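Local atomic coordinates of GH62 hydrolase (Scytalidium thermophilum, PDB entry 4PVA), a protein that probably releases arabinose side chains from arabinoxylan as a family 62 alpha-L-arabinofuranosidase of a thermophilic fungus. Residues A43-P48 against N331-L337; Y57-A61 against I131-W137; E141-P145 against F200-S205. All coordinates share one frame; numbering follows the deposited sequence. Where two conformers were deposited one is given.

Contact 1: residues A43-P48 against N331-L337; sequences AGIKDP and NALPWRL. With PO4 (phosphate ion), chain F.
One face of the Trp335 indole carries the aliphatic chain of Lys46, whose CE lies 3.8 Å from the centroid of the five-membered ring in a CH-pi contact. The Arg336 guanidinium has Pro334 O over one face, offset toward the rim, while Ala43 O and a water lie at its edge, in plane. In the five-bladed beta-propeller of this family, these groups join the edge strand 44-53 of the first blade to the blade that unites strands from both ends of the chain. Lys46 suits its place because its methylenes can lie on an aromatic ring while its ammonium reaches on: the bend at chi3 (75°) swings NZ toward the phosphate, where it bonds O3 at 2.7 Å. NZ also bonds Tyr69 OH and shares a water with Trp335 NE1, weakly on the indole side. Tyr330, His295, Arg251 and Gln320 also bond the ion, which probably comes from the crystallisation liquor.

Farther along, Arg336 NH1 donates to Ala43 O at 3.0 Å, with the acceptor exactly in the guanidinium plane, and also to Trp335 O at 2.9 Å. This carbonyl is gripped twice, because Ile45 N reaches it from the opposite face of its plane. Two donors above and below should hold the peptide against rotation. Ala43 and Gly44 both face Ala64 in a classic beta bulge. Glycine suits the second place because a beta carbon would run into Leu333 O. Pro334 centres an inverse gamma turn that leads the chain into Trp335. Beyond the polar part, Leu337 packs its branches against Ile45 and Pro48; its CG meets Ile45 CG2 at 3.9 Å, and its CD2 lies 3.8 Å from Pro48 CD.

Contact 2: residues Y57-A61 against I131-W137; sequences YHVFA and INDPSKW
His58 and Ile131 mark the nearest approach of the two backbones, with CA atoms 7.8 Å apart, and the gap widens to 10.0 Å between the CA atoms of Phe60 and Pro134. The separation is that of two layers joined through side chains. In the extended strand 57-61 the side chains alternate, so His58 and Phe60 point toward the loop while Val59 points to the opposite face of the sheet, beside Phe74 and Phe76. The facing segment is irregular, with a short 3-10 segment at 134-136 that separates Ile131 from Trp137.

Ile131 wedges between the two strand residues. Its CG2 sits over one face of the His58 imidazole, 4.0 Å from the ring centroid, in a CH-pi contact. Because CG1 stands anti to the backbone N (chi1 -162°), the longer branch runs on so that CD1 meets His58 CB and CG1 lies at the edge of Phe60. A beta-branched residue can thus serve both neighbours. At the imidazole's edge Asn132 OD1 lies in plane, 3.2 Å from His58 CE1, with the amide turned 72° from the ring. A polar ring suits this place, since His58 ND1 is hydrogen-bonded to Tyr73 OH. With an alanine here, the Tyr73 hydroxyl would probably be left without its imidazole mate and a gap would open beside Ile131 CG2.

Phe60 and Trp137 meet obliquely, their planes at 90°. Phe60 CZ comes 3.6 Å from Trp137 CZ2, and Trp137 NE1 lies at the phenyl edge. Trp114 and Leu116 of strand 113-119 extend this apolar patch. Large side chains bridging a blade's strand and a loop of the following blade are characteristic of the hydrophobic blade-to-blade interface of a beta-propeller.

Contact 3: residues E141-P145 against F200-S205; sequences EVFYP and FPRGMS
Apolar packing bridged by water joins two successive blades here: the chain leaving strand 141-142 meets the loop that leads from strand 189-196 to strand 208-212. Phe143 carries most of it. Its CE1 touches Phe200 CE1 and Pro201 CB, each at 3.8 Å, and the two phenyl rings meet obliquely. Pro201 follows a cis peptide bond that folds its CB over the centre of the Phe200 ring, making a compact partner for an aromatic side chain. Met204, present as selenomethionine, lies alongside Phe143 and points the same way; its CG lies 4.0 Å from Phe143 CD1.

The polar backbone is served by water. One molecule donates to Phe143 O and Pro201 O, each at 2.7 Å, and accepts from Met204 N. A second links Phe143 O to Met204 O. Beside Tyr144, Ser205 O sits at the ring edge, 3.6 Å from Tyr144 CE1, and both Tyr144 OH and Ser205 O are hydrogen-bonded to Ser193 OG. Buried aromatic rings beside water-bridged loop carbonyls form a seam between the second and third blades of the five-bladed propeller.

How the contacts relate
Following the chain, the three contacts mark successive seams of the propeller. Contact 1 joins the first blade to the blade holding both chain ends, contact 2 joins the first to the second, and contact 3 the second to the third. Contacts 1 and 2, with centres about 19 Å apart, share one sheet and touch: Lys46 O lies 3.3 Å from Ala61 CB. Residues 131-137 of contact 2 run on toward strand 141-142 of contact 3, the centres about 23 Å apart. Contact 3 stays about 15 Å from contact 1 between nearest atoms. Of the three, contact 1 meets the phosphate, probably a crystallisation ion; its polar surroundings are consistent with a substrate pocket.

Contact 1: residues A43-P48 against N331-L337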
# COMPACT_ATOMS: atom_id res chain seq x y z
N ALA A 43 -5.05 9.12 -16.90
CA ALA A 43 -6.46 8.79 -16.68
C ALA A 43 -6.79 8.68 -15.18
O ALA A 43 -7.84 9.13 -14.72
CB ALA A 43 -6.85 7.51 -17.41
N GLY A 44 -5.94 7.97 -14.41
CA GLY A 44 -6.17 7.70 -13.01
C GLY A 44 -4.97 8.05 -12.16
O GLY A 44 -3.82 7.85 -12.57
N ILE A 45 -5.24 8.54 -10.95
CA ILE A 45 -4.24 8.62 -9.89
C ILE A 45 -4.59 7.56 -8.88
O ILE A 45 -5.72 7.47 -8.40
CB ILE A 45 -4.18 10.02 -9.24
CG1 ILE A 45 -3.92 11.11 -10.31
CG2 ILE A 45 -3.08 10.09 -8.21
CD1 ILE A 45 -2.56 11.03 -10.94
N LYS A 46 -3.57 6.75 -8.56
CA LYS A 46 -3.78 5.45 -7.95
C LYS A 46 -2.83 5.15 -6.81
O LYS A 46 -1.76 5.73 -6.69
CB LYS A 46 -3.62 4.35 -8.99
CG LYS A 46 -4.64 4.41 -10.10
CD LYS A 46 -4.56 3.22 -11.04
CE LYS A 46 -5.12 1.96 -10.43
NZ LYS A 46 -5.03 0.84 -11.38
N ASP A 47 -3.25 4.21 -5.98
CA ASP A 47 -2.39 3.47 -5.06
C ASP A 47 -1.42 4.34 -4.28
O ASP A 47 -0.21 4.28 -4.46
CB ASP A 47 -1.74 2.27 -5.75
CG ASP A 47 -0.86 2.59 -6.90
OD1 ASP A 47 0.07 3.42 -6.73
OD2 ASP A 47 -1.03 1.95 -7.99
N PRO A 48 -1.95 5.14 -3.34
CA PRO A 48 -1.09 6.08 -2.61
C PRO A 48 -0.35 5.44 -1.45
O PRO A 48 -0.83 4.50 -0.81
CB PRO A 48 -2.11 7.10 -2.09
CG PRO A 48 -3.33 6.28 -1.85
CD PRO A 48 -3.37 5.30 -2.98
N ASN A 331 -6.94 0.21 -17.54
CA ASN A 331 -5.92 1.18 -17.20
C ASN A 331 -6.28 2.62 -17.51
O ASN A 331 -5.57 3.52 -17.11
CB ASN A 331 -4.60 0.78 -17.83
CG ASN A 331 -4.04 -0.47 -17.21
OD1 ASN A 331 -4.11 -0.70 -15.98
ND2 ASN A 331 -3.48 -1.29 -18.04
N ALA A 332 -7.43 2.82 -18.13
CA ALA A 332 -7.99 4.15 -18.38
C ALA A 332 -9.08 4.54 -17.36
O ALA A 332 -9.72 5.59 -17.47
CB ALA A 332 -8.54 4.23 -19.80
N LEU A 333 -9.31 3.72 -16.35
CA LEU A 333 -10.32 4.05 -15.36
C LEU A 333 -9.99 5.34 -14.66
O LEU A 333 -8.84 5.58 -14.33
CB LEU A 333 -10.45 2.94 -14.32
CG LEU A 333 -11.27 1.73 -14.72
CD1 LEU A 333 -11.07 0.60 -13.71
CD2 LEU A 333 -12.75 2.06 -14.85
N PRO A 334 -11.01 6.18 -14.40
CA PRO A 334 -10.76 7.49 -13.80
C PRO A 334 -10.66 7.42 -12.25
O PRO A 334 -11.44 8.01 -11.51
CB PRO A 334 -11.96 8.30 -14.26
CG PRO A 334 -13.05 7.31 -14.36
CD PRO A 334 -12.38 6.06 -14.89
N TRP A 335 -9.67 6.71 -11.77
CA TRP A 335 -9.39 6.65 -10.34
C TRP A 335 -8.98 8.01 -9.81
O TRP A 335 -8.26 8.77 -10.49
CB TRP A 335 -8.28 5.64 -10.01
CG TRP A 335 -8.56 4.23 -10.35
CD1 TRP A 335 -8.15 3.56 -11.46
CD2 TRP A 335 -9.27 3.26 -9.55
NE1 TRP A 335 -8.58 2.24 -11.42
CE2 TRP A 335 -9.26 2.04 -10.24
CE3 TRP A 335 -9.93 3.31 -8.31
CZ2 TRP A 335 -9.85 0.88 -9.74
CZ3 TRP A 335 -10.52 2.16 -7.83
CH2 TRP A 335 -10.48 0.97 -8.55
N ARG A 336 -9.44 8.33 -8.62
CA ARG A 336 -9.03 9.51 -7.90
C ARG A 336 -8.64 9.09 -6.48
O ARG A 336 -9.10 8.06 -6.00
CB ARG A 336 -10.20 10.53 -7.80
CG ARG A 336 -11.06 10.71 -9.07
CD ARG A 336 -10.24 11.42 -10.03
NE ARG A 336 -10.92 11.68 -11.30
CZ ARG A 336 -10.45 11.24 -12.46
NH1 ARG A 336 -9.40 10.45 -12.52
NH2 ARG A 336 -11.05 11.66 -13.59
N LEU A 337 -7.82 9.86 -5.79
CA LEU A 337 -7.52 9.60 -4.38
C LEU A 337 -8.53 10.25 -3.46
O LEU A 337 -8.94 11.39 -3.70
CB LEU A 337 -6.14 10.09 -3.97
CG LEU A 337 -4.98 9.65 -4.87
CD1 LEU A 337 -3.68 10.18 -4.32
CD2 LEU A 337 -4.93 8.13 -5.01
P PO4 F . -5.22 -1.89 -8.84
O1 PO4 F . -6.48 -2.17 -8.00
O2 PO4 F . -4.41 -3.20 -8.96
O3 PO4 F . -5.69 -1.52 -10.23
O4 PO4 F . -4.44 -0.84 -8.20
O HOH W 1 -9.65 10.79 -16.07
O HOH W 2 -6.74 1.54 -13.61

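Contact 2: residues Y57-A61 against I131-W137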
# COMPACT_ATOMS: atom_id res chain seq x y z
N TYR A 57 2.02 16.58 4.61
CA TYR A 57 1.72 15.25 4.02
C TYR A 57 2.55 15.05 2.76
O TYR A 57 2.56 15.91 1.88
CB TYR A 57 0.24 15.15 3.67
CG TYR A 57 -0.67 15.29 4.83
CD1 TYR A 57 -1.03 14.20 5.61
CD2 TYR A 57 -1.19 16.55 5.20
CE1 TYR A 57 -1.88 14.36 6.70
CE2 TYR A 57 -2.05 16.68 6.26
CZ TYR A 57 -2.35 15.62 7.01
OH TYR A 57 -3.23 15.82 8.07
N HIS A 58 3.25 13.93 2.74
CA HIS A 58 4.09 13.53 1.62
C HIS A 58 3.47 12.28 1.00
O HIS A 58 3.32 11.29 1.68
CB HIS A 58 5.48 13.18 2.12
CG HIS A 58 6.21 14.33 2.73
ND1 HIS A 58 7.00 15.17 2.00
CD2 HIS A 58 6.25 14.78 4.01
CE1 HIS A 58 7.51 16.09 2.79
NE2 HIS A 58 7.08 15.88 4.02
N VAL A 59 3.08 12.39 -0.27
CA VAL A 59 2.37 11.32 -0.95
C VAL A 59 3.11 10.87 -2.20
O VAL A 59 3.62 11.68 -2.97
CB VAL A 59 0.94 11.76 -1.34
CG1 VAL A 59 0.18 10.62 -2.01
CG2 VAL A 59 0.19 12.24 -0.11
N PHE A 60 3.19 9.55 -2.38
CA PHE A 60 3.62 8.95 -3.64
C PHE A 60 2.43 8.18 -4.17
O PHE A 60 1.73 7.51 -3.40
CB PHE A 60 4.82 8.02 -3.46
CG PHE A 60 6.05 8.71 -2.87
CD1 PHE A 60 6.09 9.02 -1.51
CD2 PHE A 60 7.12 9.06 -3.66
CE1 PHE A 60 7.18 9.67 -0.96
CE2 PHE A 60 8.22 9.68 -3.10
CZ PHE A 60 8.24 9.98 -1.76
N ALA A 61 2.17 8.26 -5.46
CA ALA A 61 1.07 7.60 -6.12
C ALA A 61 1.46 7.18 -7.52
O ALA A 61 2.49 7.64 -8.04
CB ALA A 61 -0.16 8.52 -6.17
N ILE A 131 13.19 13.15 1.81
CA ILE A 131 11.88 12.99 1.19
C ILE A 131 11.41 14.25 0.49
O ILE A 131 10.61 14.20 -0.42
CB ILE A 131 10.85 12.51 2.22
CG1 ILE A 131 9.60 11.91 1.55
CG2 ILE A 131 10.48 13.61 3.20
CD1 ILE A 131 8.67 11.22 2.54
N ASN A 132 11.94 15.40 0.88
CA ASN A 132 11.57 16.65 0.26
C ASN A 132 12.25 16.91 -1.09
O ASN A 132 11.94 17.92 -1.75
CB ASN A 132 11.93 17.81 1.20
CG ASN A 132 11.10 17.80 2.45
OD1 ASN A 132 9.92 18.16 2.41
ND2 ASN A 132 11.70 17.42 3.57
N ASP A 133 13.18 16.05 -1.49
CA ASP A 133 13.95 16.22 -2.72
C ASP A 133 13.64 15.11 -3.73
O ASP A 133 14.42 14.18 -3.91
CB ASP A 133 15.45 16.17 -2.40
CG ASP A 133 15.88 17.20 -1.37
OD1 ASP A 133 15.16 18.21 -1.16
OD2 ASP A 133 16.97 16.99 -0.77
N PRO A 134 12.49 15.20 -4.41
CA PRO A 134 12.04 14.10 -5.25
C PRO A 134 12.92 13.82 -6.47
O PRO A 134 12.87 12.75 -7.03
CB PRO A 134 10.63 14.53 -5.68
CG PRO A 134 10.63 16.02 -5.52
CD PRO A 134 11.47 16.26 -4.31
N SER A 135 13.75 14.77 -6.88
CA SER A 135 14.60 14.59 -8.05
C SER A 135 15.73 13.61 -7.77
O SER A 135 16.40 13.20 -8.71
CB SER A 135 15.18 15.96 -8.51
OG SER A 135 16.14 16.40 -7.55
N LYS A 136 15.95 13.22 -6.51
CA LYS A 136 17.08 12.37 -6.12
C LYS A 136 16.77 10.88 -5.98
O LYS A 136 17.68 10.12 -5.67
CB LYS A 136 17.73 12.88 -4.84
CG LYS A 136 18.20 14.33 -4.93
CD LYS A 136 19.07 14.60 -6.16
CE LYS A 136 19.44 16.07 -6.33
NZ LYS A 136 19.41 16.48 -7.77
N TRP A 137 15.53 10.47 -6.20
CA TRP A 137 15.20 9.05 -6.07
C TRP A 137 16.00 8.22 -7.07
O TRP A 137 16.02 8.50 -8.27
CB TRP A 137 13.70 8.85 -6.25
CG TRP A 137 12.90 9.25 -5.05
CD1 TRP A 137 12.18 10.40 -4.88
CD2 TRP A 137 12.77 8.51 -3.82
NE1 TRP A 137 11.62 10.42 -3.64
CE2 TRP A 137 11.96 9.28 -2.97
CE3 TRP A 137 13.27 7.30 -3.36
CZ2 TRP A 137 11.64 8.86 -1.69
CZ3 TRP A 137 12.95 6.89 -2.08
CH2 TRP A 137 12.12 7.66 -1.27

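Contact 3: residues E141-P145 against F200-S205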
# COMPACT_ATOMS: atom_id res chain seq x y z
N GLU A 141 16.51 -0.82 -8.04
CA GLU A 141 17.23 -2.07 -7.80
C GLU A 141 16.25 -3.08 -7.24
O GLU A 141 15.29 -2.71 -6.59
CB GLU A 141 18.37 -1.84 -6.82
CG GLU A 141 19.60 -1.24 -7.48
CD GLU A 141 20.29 -2.27 -8.36
OE1 GLU A 141 20.98 -3.12 -7.79
OE2 GLU A 141 20.11 -2.27 -9.58
N VAL A 142 16.48 -4.35 -7.50
CA VAL A 142 15.48 -5.38 -7.20
C VAL A 142 15.84 -6.20 -5.97
O VAL A 142 17.02 -6.38 -5.62
CB VAL A 142 15.20 -6.28 -8.41
CG1 VAL A 142 14.67 -5.43 -9.55
CG2 VAL A 142 16.42 -7.10 -8.81
N PHE A 143 14.81 -6.67 -5.27
CA PHE A 143 14.99 -7.53 -4.11
C PHE A 143 15.38 -8.96 -4.48
O PHE A 143 15.90 -9.67 -3.62
CB PHE A 143 13.72 -7.56 -3.22
CG PHE A 143 13.49 -6.29 -2.45
CD1 PHE A 143 14.20 -6.03 -1.31
CD2 PHE A 143 12.50 -5.38 -2.84
CE1 PHE A 143 13.98 -4.91 -0.57
CE2 PHE A 143 12.28 -4.24 -2.11
CZ PHE A 143 13.01 -4.00 -0.97
N TYR A 144 15.02 -9.41 -5.67
CA TYR A 144 15.27 -10.77 -6.13
C TYR A 144 16.17 -10.69 -7.35
O TYR A 144 15.68 -10.57 -8.46
CB TYR A 144 13.98 -11.52 -6.45
CG TYR A 144 13.01 -11.60 -5.26
CD1 TYR A 144 13.11 -12.62 -4.32
CD2 TYR A 144 11.99 -10.67 -5.11
CE1 TYR A 144 12.20 -12.73 -3.28
CE2 TYR A 144 11.08 -10.75 -4.06
CZ TYR A 144 11.19 -11.80 -3.17
OH TYR A 144 10.24 -11.92 -2.17
N PRO A 145 17.50 -10.69 -7.14
CA PRO A 145 18.45 -10.43 -8.25
C PRO A 145 18.32 -11.36 -9.45
O PRO A 145 18.65 -10.96 -10.57
CB PRO A 145 19.80 -10.58 -7.57
CG PRO A 145 19.57 -10.33 -6.15
CD PRO A 145 18.20 -10.88 -5.86
N PHE A 200 19.34 -6.12 5.08
CA PHE A 200 18.37 -5.39 4.26
C PHE A 200 19.05 -4.27 3.48
O PHE A 200 19.77 -3.51 4.10
CB PHE A 200 17.28 -4.82 5.16
CG PHE A 200 16.20 -4.12 4.41
CD1 PHE A 200 15.08 -4.86 3.95
CD2 PHE A 200 16.30 -2.78 4.07
CE1 PHE A 200 14.10 -4.23 3.20
CE2 PHE A 200 15.31 -2.16 3.33
CZ PHE A 200 14.22 -2.90 2.90
N PRO A 201 18.78 -4.12 2.19
CA PRO A 201 17.76 -4.80 1.37
C PRO A 201 18.19 -6.10 0.74
O PRO A 201 17.42 -6.66 -0.04
CB PRO A 201 17.46 -3.77 0.28
CG PRO A 201 18.79 -3.04 0.13
CD PRO A 201 19.34 -2.94 1.50
N ARG A 202 19.41 -6.57 1.02
CA ARG A 202 19.91 -7.80 0.44
C ARG A 202 19.42 -9.04 1.18
O ARG A 202 19.06 -8.94 2.34
CB ARG A 202 21.46 -7.83 0.41
CG ARG A 202 22.06 -6.66 -0.32
CD ARG A 202 23.59 -6.76 -0.25
NE ARG A 202 24.26 -5.59 -0.75
CZ ARG A 202 24.40 -5.32 -2.04
NH1 ARG A 202 23.96 -6.17 -2.96
NH2 ARG A 202 25.04 -4.20 -2.39
N GLY A 203 19.45 -10.18 0.51
CA GLY A 203 19.28 -11.47 1.12
C GLY A 203 17.86 -11.96 1.27
O GLY A 203 17.65 -12.93 1.98
N MSE A 204 16.89 -11.37 0.57
CA MSE A 204 15.49 -11.86 0.68
C MSE A 204 15.41 -13.32 0.29
O MSE A 204 15.91 -13.74 -0.74
CB MSE A 204 14.51 -11.04 -0.18
CG MSE A 204 14.24 -9.66 0.36
SE MSE A 204 13.21 -9.80 2.03
CE MSE A 204 13.16 -7.89 2.44
N SER A 205 14.81 -14.12 1.15
CA SER A 205 14.68 -15.55 0.98
C SER A 205 13.71 -15.93 -0.15
O SER A 205 12.95 -15.09 -0.66
CB SER A 205 14.13 -16.14 2.27
OG SER A 205 12.84 -15.58 2.55
O HOH W 3 18.58 -6.30 -3.09
O HOH W 4 17.08 -9.10 -1.23
O HOH W 5 17.01 -12.22 -2.85